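Side-chain contacts in exported protein (Bacteroides fragilis, PDB 3MSW), which is of unknown function but is probably exported, and folds as a single-layer antiparallel sheet of consecutive beta hairpins: residues H10-T13 against K18-C21; Y41-D46 against T52-Y57; A116-S121 against I127-A132; V87-K90 against F95-S98; A26-D29 against L35-V38. One frame throughout, in Å; residues are numbered along the deposited sequence.

All five contacts lie in one antiparallel sheet whose strands follow chain order, and each joins two consecutive strands of a hairpin. Contact 1 sits at one outermost strand and contact 3 at the other, their centres about 31 Å apart on opposite sides of the chain's centre. Contact 2, its centre about 8 Å from that of the chain, touches contact 1 through Tyr45 OH and Leu19 O, 2.7 Å apart. Contact 4 meets contact 3 where Met119 N approaches Ser98 O at 2.8 Å. Contact 5 shares strand 18-27 with contact 1 and strand 35-46 with contact 2. Propanediol, probably from the crystallisation liquor, lies about 4 Å from the side chain of Leu19 and about 3 Å from that of Tyr45.

Contact 1: H10-T13 against K18-C21; sequences HNDT and KLVC
Thr13 faces two residues at once, Val20 and Cys21, and this classic beta bulge shapes the contact. Thr13 N gives a nearly straight hydrogen bond to Cys21 O (2.8 Å). Thr13 O takes Val20 N at 2.9 Å, almost along the C=O axis, and also a weak bond from Cys21 N.

The side chains of Thr13 and Cys21 lie on the same face of the sheet, their CB atoms 4.1 Å apart. Thr13 turns OG1 to the side of its own backbone N (chi1 -53°), where it meets a water at 2.7 Å. That water also donates to Asn11 O at 2.7 Å and, weakly, to Cys21 O, tying the two strands together beyond the bulge. One methyl of Val20, CG2, comes within 3.4 Å of Thr13 O. Next to the bulge, Leu19 leads its side chain off on the far side from its backbone N (chi1 174°) and lays CD1 across the carboxylate of Asp12, with Leu19 CD1 3.5 Å from Asp12 CG. The polar end of Asp12 has a different partner, since OD1 forms a salt bridge with Arg22.

The contact joins edge strand 9-15 to strand 18-27. Beyond it, strand 35-46 continues the sheet: Val20 pairs with Tyr43 through the backbone, and Cys21 packs on Met40.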
# COMPACT_ATOMS: atom_id res chain seq x y z
N HIS A 10 -15.58 -4.10 -1.25
CA HIS A 10 -14.78 -4.50 -0.11
C HIS A 10 -15.57 -4.70 1.18
O HIS A 10 -16.73 -4.28 1.31
CB HIS A 10 -13.55 -3.60 0.08
CG HIS A 10 -13.84 -2.21 0.58
ND1 HIS A 10 -13.60 -1.10 -0.20
CD2 HIS A 10 -14.33 -1.81 1.78
CE1 HIS A 10 -13.93 -0.05 0.54
NE2 HIS A 10 -14.40 -0.42 1.73
N ASN A 11 -14.92 -5.36 2.12
CA ASN A 11 -15.46 -5.59 3.45
C ASN A 11 -14.38 -5.31 4.48
O ASN A 11 -13.36 -6.01 4.51
CB ASN A 11 -16.04 -6.99 3.59
CG ASN A 11 -16.77 -7.18 4.90
OD1 ASN A 11 -17.52 -6.31 5.34
ND2 ASN A 11 -16.48 -8.27 5.59
N ASP A 12 -14.62 -4.28 5.32
CA ASP A 12 -13.73 -3.81 6.38
C ASP A 12 -14.00 -4.44 7.74
O ASP A 12 -15.15 -4.58 8.15
CB ASP A 12 -13.84 -2.28 6.52
CG ASP A 12 -13.22 -1.53 5.34
OD1 ASP A 12 -12.66 -2.19 4.45
OD2 ASP A 12 -13.29 -0.27 5.33
N THR A 13 -12.91 -4.77 8.45
CA THR A 13 -12.99 -5.22 9.84
C THR A 13 -12.31 -4.13 10.68
O THR A 13 -11.15 -3.80 10.45
CB THR A 13 -12.36 -6.60 10.05
OG1 THR A 13 -12.94 -7.51 9.11
CG2 THR A 13 -12.54 -7.12 11.48
N LYS A 18 -10.01 1.40 14.53
CA LYS A 18 -9.09 1.42 13.39
C LYS A 18 -9.35 0.27 12.44
O LYS A 18 -9.80 -0.80 12.87
CB LYS A 18 -7.64 1.38 13.87
CG LYS A 18 -7.18 2.68 14.55
CD LYS A 18 -5.69 2.64 14.86
CE LYS A 18 -5.12 3.95 15.36
NZ LYS A 18 -5.80 4.38 16.60
N LEU A 19 -9.06 0.48 11.16
CA LEU A 19 -9.21 -0.54 10.14
C LEU A 19 -8.08 -1.56 10.28
O LEU A 19 -6.91 -1.21 10.13
CB LEU A 19 -9.18 0.12 8.75
CG LEU A 19 -9.19 -0.82 7.56
CD1 LEU A 19 -10.50 -1.56 7.47
CD2 LEU A 19 -8.92 -0.05 6.25
N VAL A 20 -8.42 -2.82 10.58
CA VAL A 20 -7.39 -3.86 10.74
C VAL A 20 -7.36 -4.84 9.54
O VAL A 20 -6.35 -5.50 9.31
CB VAL A 20 -7.43 -4.59 12.11
CG1 VAL A 20 -7.12 -3.61 13.25
CG2 VAL A 20 -8.76 -5.32 12.34
N CYS A 21 -8.44 -4.92 8.81
CA CYS A 21 -8.47 -5.80 7.64
C CYS A 21 -9.41 -5.27 6.61
O CYS A 21 -10.50 -4.81 6.95
CB CYS A 21 -8.85 -7.23 8.04
SG CYS A 21 -8.88 -8.40 6.66
O HOH W 1 -12.38 -7.59 6.48

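Contact 2: Y41-D46 against T52-Y57; sequences YKYSYD and TVKSTY
Tyr41, Tyr43 and Tyr45 all turn CG opposite their carbonyl carbons, while Lys54 starts out extended, with chi1 (176°) and chi2 both trans. These torsions lay the lysine alongside two of the tyrosines, Tyr41 and Tyr43, all pointing the same way. Its CD passes Tyr43 CE2 at 3.6 Å. The chain then bends at chi3 (143°), and CE lies over one face of the Tyr41 ring with NZ almost directly above the ring centre, 4.2 Å from the centroid and 4° off the normal: a cation-pi contact with a CH-pi contact beside it.

Thr56 meets the same ring. Its CB lies at the edge, in the ring plane, while OG1 comes within 3.4 Å of Tyr41 CD1 and CG2 within 3.5 Å of Tyr41 CE1. Thr52 runs beside Tyr45, its CG2 3.8 Å from Tyr45 CE1. On the opposite face of the sheet, in the conformer given, Lys42 CG probably touches Tyr57 CE2.

Four backbone hydrogen bonds, between Lys42 and Ser55 and between Ser44 and Val53, keep the register regular. Strand 18-27 flanks 35-46, with Tyr45 OH bonded to Leu19 O; strand 65-77 flanks 51-60, where Arg71 reaches Ser55 OG.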
# COMPACT_ATOMS: atom_id res chain seq x y z
N TYR A 41 -6.04 -6.91 2.69
CA TYR A 41 -5.08 -6.03 3.33
C TYR A 41 -5.22 -6.19 4.82
O TYR A 41 -6.34 -6.13 5.34
CB TYR A 41 -5.31 -4.56 2.97
CG TYR A 41 -5.46 -4.29 1.49
CD1 TYR A 41 -4.52 -4.75 0.57
CD2 TYR A 41 -6.49 -3.47 1.01
CE1 TYR A 41 -4.63 -4.45 -0.79
CE2 TYR A 41 -6.61 -3.18 -0.35
CZ TYR A 41 -5.68 -3.67 -1.25
OH TYR A 41 -5.79 -3.40 -2.59
N LYS A 42 -4.08 -6.37 5.49
CA LYS A 42 -4.00 -6.47 6.95
C LYS A 42 -3.21 -5.28 7.45
O LYS A 42 -2.13 -5.01 6.94
CB LYS A 42 -3.32 -7.78 7.38
CG LYS A 42 -4.10 -9.05 6.99
CD LYS A 42 -5.27 -9.30 7.94
CE LYS A 42 -5.96 -10.60 7.64
NZ LYS A 42 -7.35 -10.63 8.15
N TYR A 43 -3.74 -4.54 8.44
CA TYR A 43 -3.06 -3.36 8.97
C TYR A 43 -2.55 -3.55 10.38
O TYR A 43 -3.29 -4.02 11.25
CB TYR A 43 -3.99 -2.14 8.90
CG TYR A 43 -4.56 -1.91 7.52
CD1 TYR A 43 -5.69 -2.60 7.08
CD2 TYR A 43 -4.04 -0.92 6.68
CE1 TYR A 43 -6.22 -2.39 5.82
CE2 TYR A 43 -4.59 -0.68 5.42
CZ TYR A 43 -5.69 -1.40 5.00
OH TYR A 43 -6.24 -1.18 3.76
N SER A 44 -1.27 -3.24 10.60
CA SER A 44 -0.62 -3.35 11.89
C SER A 44 -0.13 -1.94 12.29
O SER A 44 0.70 -1.32 11.61
CB SER A 44 0.52 -4.36 11.79
OG SER A 44 1.41 -4.21 12.89
N TYR A 45 -0.72 -1.40 13.36
CA TYR A 45 -0.45 -0.05 13.86
C TYR A 45 0.50 -0.11 15.01
O TYR A 45 0.50 -1.07 15.78
CB TYR A 45 -1.77 0.60 14.35
CG TYR A 45 -2.79 0.75 13.25
CD1 TYR A 45 -2.75 1.83 12.38
CD2 TYR A 45 -3.79 -0.20 13.08
CE1 TYR A 45 -3.66 1.95 11.33
CE2 TYR A 45 -4.71 -0.10 12.04
CZ TYR A 45 -4.61 0.96 11.14
OH TYR A 45 -5.51 1.07 10.11
N ASP A 46 1.29 0.94 15.17
CA ASP A 46 2.16 1.10 16.34
C ASP A 46 2.25 2.58 16.59
O ASP A 46 3.08 3.27 15.99
CB ASP A 46 3.54 0.45 16.13
CG ASP A 46 4.37 0.30 17.39
OD1 ASP A 46 4.28 1.19 18.27
OD2 ASP A 46 5.20 -0.63 17.45
N THR A 52 2.89 2.40 10.60
CA THR A 52 1.77 1.55 10.16
C THR A 52 2.31 0.59 9.10
O THR A 52 3.02 1.02 8.18
CB THR A 52 0.59 2.41 9.64
OG1 THR A 52 0.17 3.29 10.69
CG2 THR A 52 -0.60 1.58 9.17
N VAL A 53 2.00 -0.71 9.26
CA VAL A 53 2.39 -1.73 8.30
C VAL A 53 1.13 -2.30 7.64
O VAL A 53 0.25 -2.83 8.32
CB VAL A 53 3.28 -2.86 8.89
CG1 VAL A 53 3.71 -3.86 7.79
CG2 VAL A 53 4.49 -2.29 9.60
N LYS A 54 1.04 -2.17 6.31
CA LYS A 54 -0.04 -2.73 5.53
C LYS A 54 0.53 -3.90 4.76
O LYS A 54 1.46 -3.72 3.99
CB LYS A 54 -0.61 -1.70 4.57
CG LYS A 54 -1.70 -2.30 3.66
CD LYS A 54 -2.21 -1.21 2.73
CE LYS A 54 -2.53 -1.71 1.37
NZ LYS A 54 -3.04 -0.61 0.51
N SER A 55 0.01 -5.11 5.01
CA SER A 55 0.43 -6.30 4.28
C SER A 55 -0.68 -6.66 3.31
O SER A 55 -1.84 -6.73 3.71
CB SER A 55 0.70 -7.44 5.26
OG SER A 55 1.78 -7.08 6.10
N THR A 56 -0.33 -6.92 2.04
CA THR A 56 -1.28 -7.26 0.99
C THR A 56 -1.14 -8.73 0.57
O THR A 56 -0.03 -9.23 0.36
CB THR A 56 -1.01 -6.31 -0.21
OG1 THR A 56 -1.17 -4.95 0.22
CG2 THR A 56 -1.89 -6.57 -1.38
N TYR A 57 -2.29 -9.40 0.40
CA TYR A 57 -2.36 -10.81 0.02
C TYR A 57 -3.24 -10.92 -1.20
O TYR A 57 -4.21 -10.18 -1.34
CB TYR A 57 -2.91 -11.70 1.17
CG TYR A 57 -2.08 -11.59 2.43
CD1 TYR A 57 -0.98 -12.41 2.64
CD2 TYR A 57 -2.33 -10.58 3.36
CE1 TYR A 57 -0.14 -12.23 3.73
CE2 TYR A 57 -1.52 -10.42 4.49
CZ TYR A 57 -0.42 -11.25 4.66
OH TYR A 57 0.40 -11.08 5.75

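Contact 3: A116-S121 against I127-A132; sequences AYKMNS and ILEKDA
The last hairpin of the single-layer sheet, strands 111-120 and 125-133, contains a classic beta bulge at this contact: Glu129 and Lys130 both face Ala116. Ala116 O accepts two backbone bonds, from Glu129 N at 2.8 Å and from Lys130 N at 3.2 Å, both donors arriving from the same face of its carbonyl plane. Ala116 N returns a bond to Lys130 O. Past the bulge the pairing is regular again, Lys118 and Ile127 exchanging two hydrogen bonds.

The register shift puts Tyr117 opposite Leu128. The leucine side chain slants across to the tyrosine ring, where its CD1 lies 3.6 Å from Tyr117 CE2 and makes an off-centre CH-pi contact with the ring. The same methyl also touches Ala116 O. On the other face, Lys118 and Glu129 cross at a slant. In the glutamate, chi1 (-60°) sets CG 3.8 Å from Lys118 CB, and the bend at chi2 (-81°) then turns the carboxylate toward the lysine, which curls at chi3 and chi4 to bring its amine round. The resulting salt bridge, Lys118 NZ to Glu129 OE1, is long at 3.7 Å.

Strand 94-105 lies beside 111-120, where Tyr117 packs on Ile102. Toward the turn, Asn120 OD1 takes a bond from Thr123 N, while Asn120 CB rests against the terminal methyl CD1 of Ile127 at 3.6 Å.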
# COMPACT_ATOMS: atom_id res chain seq x y z
N ALA A 116 9.21 10.80 -5.02
CA ALA A 116 8.97 9.36 -5.33
C ALA A 116 10.28 8.79 -5.83
O ALA A 116 11.02 9.48 -6.55
CB ALA A 116 7.91 9.22 -6.42
N TYR A 117 10.57 7.56 -5.44
CA TYR A 117 11.79 6.85 -5.78
C TYR A 117 11.45 5.45 -6.19
O TYR A 117 10.50 4.86 -5.67
CB TYR A 117 12.76 6.73 -4.56
CG TYR A 117 13.11 8.05 -3.91
CD1 TYR A 117 12.24 8.66 -3.01
CD2 TYR A 117 14.31 8.70 -4.22
CE1 TYR A 117 12.55 9.88 -2.43
CE2 TYR A 117 14.64 9.92 -3.62
CZ TYR A 117 13.75 10.50 -2.71
OH TYR A 117 14.02 11.71 -2.11
N LYS A 118 12.33 4.87 -7.00
CA LYS A 118 12.23 3.49 -7.41
C LYS A 118 13.57 2.85 -7.05
O LYS A 118 14.62 3.48 -7.24
CB LYS A 118 11.97 3.42 -8.93
CG LYS A 118 11.62 2.02 -9.44
CD LYS A 118 11.11 2.03 -10.89
CE LYS A 118 9.60 1.99 -10.99
NZ LYS A 118 8.97 3.33 -10.81
N MSE A 119 13.55 1.63 -6.56
CA MSE A 119 14.78 0.93 -6.18
C MSE A 119 15.55 0.45 -7.41
O MSE A 119 14.96 -0.14 -8.31
CB MSE A 119 14.45 -0.26 -5.23
CG MSE A 119 15.69 -1.11 -4.84
SE MSE A 119 17.06 -0.02 -3.95
CE MSE A 119 16.23 0.28 -2.28
N ASN A 120 16.86 0.74 -7.44
CA ASN A 120 17.74 0.21 -8.48
C ASN A 120 18.24 -1.10 -7.87
O ASN A 120 19.00 -1.07 -6.90
CB ASN A 120 18.92 1.16 -8.76
CG ASN A 120 19.78 0.72 -9.93
OD1 ASN A 120 20.17 -0.43 -10.06
ND2 ASN A 120 20.13 1.66 -10.80
N SER A 121 17.76 -2.25 -8.39
CA SER A 121 18.12 -3.59 -7.87
C SER A 121 19.59 -3.98 -8.09
O SER A 121 20.11 -4.79 -7.32
CB SER A 121 17.16 -4.66 -8.38
OG SER A 121 17.13 -4.70 -9.80
N ILE A 127 16.40 5.58 -6.80
CA ILE A 127 16.48 6.46 -7.96
C ILE A 127 15.37 7.46 -7.81
O ILE A 127 14.23 7.06 -7.68
CB ILE A 127 16.33 5.69 -9.31
CG1 ILE A 127 17.44 4.68 -9.55
CG2 ILE A 127 16.23 6.67 -10.49
CD1 ILE A 127 16.98 3.55 -10.61
N LEU A 128 15.67 8.76 -7.91
CA LEU A 128 14.61 9.76 -7.82
C LEU A 128 13.77 9.73 -9.11
O LEU A 128 14.32 9.83 -10.19
CB LEU A 128 15.21 11.17 -7.59
CG LEU A 128 14.20 12.29 -7.50
CD1 LEU A 128 13.45 12.25 -6.16
CD2 LEU A 128 14.91 13.66 -7.65
N GLU A 129 12.43 9.65 -8.97
CA GLU A 129 11.50 9.61 -10.10
C GLU A 129 10.66 10.86 -10.16
O GLU A 129 10.25 11.27 -11.25
CB GLU A 129 10.57 8.37 -9.98
CG GLU A 129 11.32 7.05 -9.98
CD GLU A 129 11.72 6.53 -11.34
OE1 GLU A 129 10.81 6.20 -12.13
OE2 GLU A 129 12.94 6.40 -11.59
N LYS A 130 10.36 11.46 -9.00
CA LYS A 130 9.56 12.66 -8.92
C LYS A 130 9.93 13.49 -7.70
O LYS A 130 10.26 12.93 -6.66
CB LYS A 130 8.06 12.31 -8.92
CG LYS A 130 7.13 13.52 -8.98
CD LYS A 130 5.67 13.12 -9.04
CE LYS A 130 4.75 14.24 -8.64
NZ LYS A 130 3.33 13.79 -8.62
N ASP A 131 9.99 14.82 -7.88
CA ASP A 131 10.21 15.80 -6.81
C ASP A 131 9.49 17.07 -7.21
O ASP A 131 9.84 17.69 -8.22
CB ASP A 131 11.70 16.07 -6.52
CG ASP A 131 12.46 16.80 -7.60
OD1 ASP A 131 12.61 16.24 -8.72
OD2 ASP A 131 12.94 17.93 -7.32
N ALA A 132 8.46 17.47 -6.44
CA ALA A 132 7.73 18.68 -6.82
C ALA A 132 7.21 19.42 -5.61
O ALA A 132 6.74 18.80 -4.65
CB ALA A 132 6.57 18.33 -7.76

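Contact 4: V87-K90 against F95-S98; sequences VWNK and FDLS
Trp88 and Phe95 form a T-shaped (edge-to-face) pair on the beta hairpin of strands 80-89 and 94-105. The indole presents its edge to the phenyl face, with centroids of the six-membered rings 4.9 Å apart and planes at 72°. Trp88 CE3 stands over the centre of the Phe95 ring, and its closest carbon there is Phe95 CE2 at 3.6 Å. The two aromatic side chains cross at about a right angle; at chi1 Trp88 is trans, whereas Phe95 turns CG opposite its carbonyl carbon. Phe95 CD1 also comes within 3.6 Å of Trp88 N.

The residues form a non-hydrogen-bonded pair; next to them, Val87 and Asp96 exchange two backbone bonds, each 2.8 Å between N and O, and put their side chains on the face away from the aromatic pair. Val87 CG2 meets Ser98 CB at 3.9 Å. Thr68 of strand 65-77 packs against both aromatic rings.

Toward the turn a polar pair closes the contact, amide and carboxylate planes nearly perpendicular. Asn89 ND2 donates in its own amide plane to the syn side of Asp96 OD2, 2.8 Å away, 28° out of the carboxylate plane and with an N-H...O angle of 168°.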
# COMPACT_ATOMS: atom_id res chain seq x y z
N VAL A 87 7.90 -5.63 -2.53
CA VAL A 87 7.21 -6.71 -3.24
C VAL A 87 7.74 -8.03 -2.69
O VAL A 87 8.96 -8.19 -2.53
CB VAL A 87 7.43 -6.58 -4.78
CG1 VAL A 87 6.76 -7.72 -5.54
CG2 VAL A 87 6.92 -5.25 -5.29
N TRP A 88 6.83 -8.99 -2.42
CA TRP A 88 7.23 -10.31 -1.94
C TRP A 88 7.95 -11.06 -3.06
O TRP A 88 7.43 -11.16 -4.19
CB TRP A 88 6.02 -11.12 -1.44
CG TRP A 88 6.36 -12.50 -0.96
CD1 TRP A 88 6.11 -13.68 -1.60
CD2 TRP A 88 7.05 -12.83 0.26
NE1 TRP A 88 6.60 -14.73 -0.85
CE2 TRP A 88 7.14 -14.24 0.31
CE3 TRP A 88 7.55 -12.08 1.33
CZ2 TRP A 88 7.74 -14.91 1.38
CZ3 TRP A 88 8.14 -12.74 2.40
CH2 TRP A 88 8.20 -14.14 2.43
N ASN A 89 9.17 -11.55 -2.77
CA ASN A 89 9.94 -12.33 -3.73
C ASN A 89 9.81 -13.83 -3.34
O ASN A 89 10.50 -14.30 -2.43
CB ASN A 89 11.40 -11.85 -3.80
CG ASN A 89 12.23 -12.46 -4.91
OD1 ASN A 89 12.10 -13.64 -5.26
ND2 ASN A 89 13.17 -11.69 -5.43
N LYS A 90 8.86 -14.54 -4.00
CA LYS A 90 8.51 -15.95 -3.74
C LYS A 90 9.71 -16.89 -3.69
O LYS A 90 9.85 -17.65 -2.73
CB LYS A 90 7.46 -16.46 -4.76
N PHE A 95 10.98 -9.84 1.25
CA PHE A 95 10.42 -8.66 0.60
C PHE A 95 11.51 -7.81 -0.04
O PHE A 95 12.42 -7.34 0.66
CB PHE A 95 9.66 -7.81 1.62
CG PHE A 95 8.29 -8.30 1.98
CD1 PHE A 95 7.22 -8.14 1.10
CD2 PHE A 95 8.04 -8.86 3.23
CE1 PHE A 95 5.94 -8.59 1.44
CE2 PHE A 95 6.76 -9.31 3.56
CZ PHE A 95 5.72 -9.17 2.67
N ASP A 96 11.39 -7.53 -1.36
CA ASP A 96 12.31 -6.64 -2.07
C ASP A 96 11.76 -5.20 -2.04
O ASP A 96 10.63 -4.96 -2.49
CB ASP A 96 12.48 -7.08 -3.53
CG ASP A 96 13.25 -8.38 -3.75
OD1 ASP A 96 13.95 -8.83 -2.81
OD2 ASP A 96 13.17 -8.93 -4.87
N LEU A 97 12.57 -4.23 -1.56
CA LEU A 97 12.21 -2.80 -1.55
C LEU A 97 11.98 -2.38 -3.00
O LEU A 97 12.77 -2.74 -3.85
CB LEU A 97 13.35 -1.98 -0.90
CG LEU A 97 13.32 -1.82 0.64
CD1 LEU A 97 14.57 -1.14 1.13
CD2 LEU A 97 12.11 -1.02 1.10
N SER A 98 10.84 -1.73 -3.32
CA SER A 98 10.54 -1.39 -4.71
C SER A 98 10.34 0.12 -4.95
O SER A 98 10.97 0.69 -5.85
CB SER A 98 9.33 -2.20 -5.19
OG SER A 98 8.82 -1.80 -6.46

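Contact 5: A26-D29 against L35-V38; sequences AMND and LNPV
Asn36 reaches across to Ala26 and Asn28, and its side chain can be followed outward atom by atom. Its CB lies 3.6 Å from Ala26 O, the carbonyl that accepts a hydrogen bond from the asparagine's own N. With CG turned opposite the carbonyl carbon (chi1 -54°), the amide is directed along the neighbouring segment toward Asn28. CG itself is still near Ala26 O, at 4.0 Å. At the tip, OD1 takes a weak, bent bond from Asn28 N at 3.2 Å and sits close against Asn28 CB. The amide thus adds a weak side-chain bond next to the Ala26-Asn36 pair.

The backbone bonds between Ala26 and Asn36 run both ways: Ala26 N to Asn36 O is 3.0 Å, and Asn36 N to Ala26 O is 2.7 Å. On the same face as Asn36, Ala26 CB touches Val38 CG2 at 4.0 Å. On the other face, Met27, a selenomethionine modelled in two conformers, probably lies alongside Leu35 in the conformer given, its CB 3.9 Å from Leu35 CD2.

Phe8 packs on Ala26 from a loop, and Val38 bonds through its backbone to both Ile24 and Trp59, in the strands on its two sides. The arrangement is the turn end of an antiparallel beta hairpin, strands 18-27 and 35-46 joined by a loop, within a sheet built from successive hairpins.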
# COMPACT_ATOMS: atom_id res chain seq x y z
N ALA A 26 -14.85 -9.75 -6.03
CA ALA A 26 -15.45 -9.52 -7.33
C ALA A 26 -16.51 -10.58 -7.49
O ALA A 26 -16.37 -11.69 -6.94
CB ALA A 26 -14.39 -9.66 -8.43
N MSE A 27 -17.60 -10.27 -8.24
CA MSE A 27 -18.65 -11.24 -8.54
C MSE A 27 -18.24 -11.96 -9.84
O MSE A 27 -18.13 -11.29 -10.87
CB MSE A 27 -20.01 -10.54 -8.68
CG MSE A 27 -19.94 -9.12 -9.22
SE MSE A 27 -21.52 -8.13 -8.77
CE MSE A 27 -20.79 -7.01 -7.38
N ASN A 28 -17.93 -13.26 -9.78
CA ASN A 28 -17.52 -13.98 -11.00
C ASN A 28 -18.54 -14.99 -11.53
O ASN A 28 -18.30 -15.58 -12.59
CB ASN A 28 -16.07 -14.51 -10.93
CG ASN A 28 -15.03 -13.43 -10.64
OD1 ASN A 28 -15.01 -12.34 -11.24
ND2 ASN A 28 -14.12 -13.72 -9.71
N ASP A 29 -19.69 -15.14 -10.84
CA ASP A 29 -20.78 -16.01 -11.28
C ASP A 29 -22.18 -15.57 -10.85
O ASP A 29 -22.36 -15.08 -9.73
CB ASP A 29 -20.55 -17.50 -10.99
CG ASP A 29 -21.08 -18.39 -12.10
OD1 ASP A 29 -20.84 -18.07 -13.29
OD2 ASP A 29 -21.73 -19.42 -11.78
N LEU A 35 -19.55 -13.70 -4.03
CA LEU A 35 -18.48 -12.75 -4.24
C LEU A 35 -17.18 -13.49 -4.00
O LEU A 35 -16.98 -14.05 -2.92
CB LEU A 35 -18.63 -11.54 -3.29
CG LEU A 35 -19.85 -10.65 -3.52
CD1 LEU A 35 -20.05 -9.70 -2.34
CD2 LEU A 35 -19.72 -9.87 -4.82
N ASN A 36 -16.33 -13.55 -5.01
CA ASN A 36 -15.06 -14.25 -4.91
C ASN A 36 -13.96 -13.37 -4.32
O ASN A 36 -13.76 -12.25 -4.80
CB ASN A 36 -14.62 -14.80 -6.27
CG ASN A 36 -15.67 -15.66 -6.92
OD1 ASN A 36 -16.22 -15.30 -7.96
ND2 ASN A 36 -16.02 -16.77 -6.28
N PRO A 37 -13.18 -13.90 -3.35
CA PRO A 37 -12.06 -13.10 -2.80
C PRO A 37 -10.98 -12.88 -3.84
O PRO A 37 -10.73 -13.74 -4.69
CB PRO A 37 -11.55 -13.93 -1.62
CG PRO A 37 -12.07 -15.30 -1.83
CD PRO A 37 -13.27 -15.23 -2.73
N VAL A 38 -10.40 -11.69 -3.83
CA VAL A 38 -9.37 -11.30 -4.78
C VAL A 38 -8.13 -10.82 -4.03
O VAL A 38 -7.00 -11.20 -4.38
CB VAL A 38 -9.92 -10.20 -5.77
CG1 VAL A 38 -8.80 -9.58 -6.60
CG2 VAL A 38 -10.99 -10.78 -6.70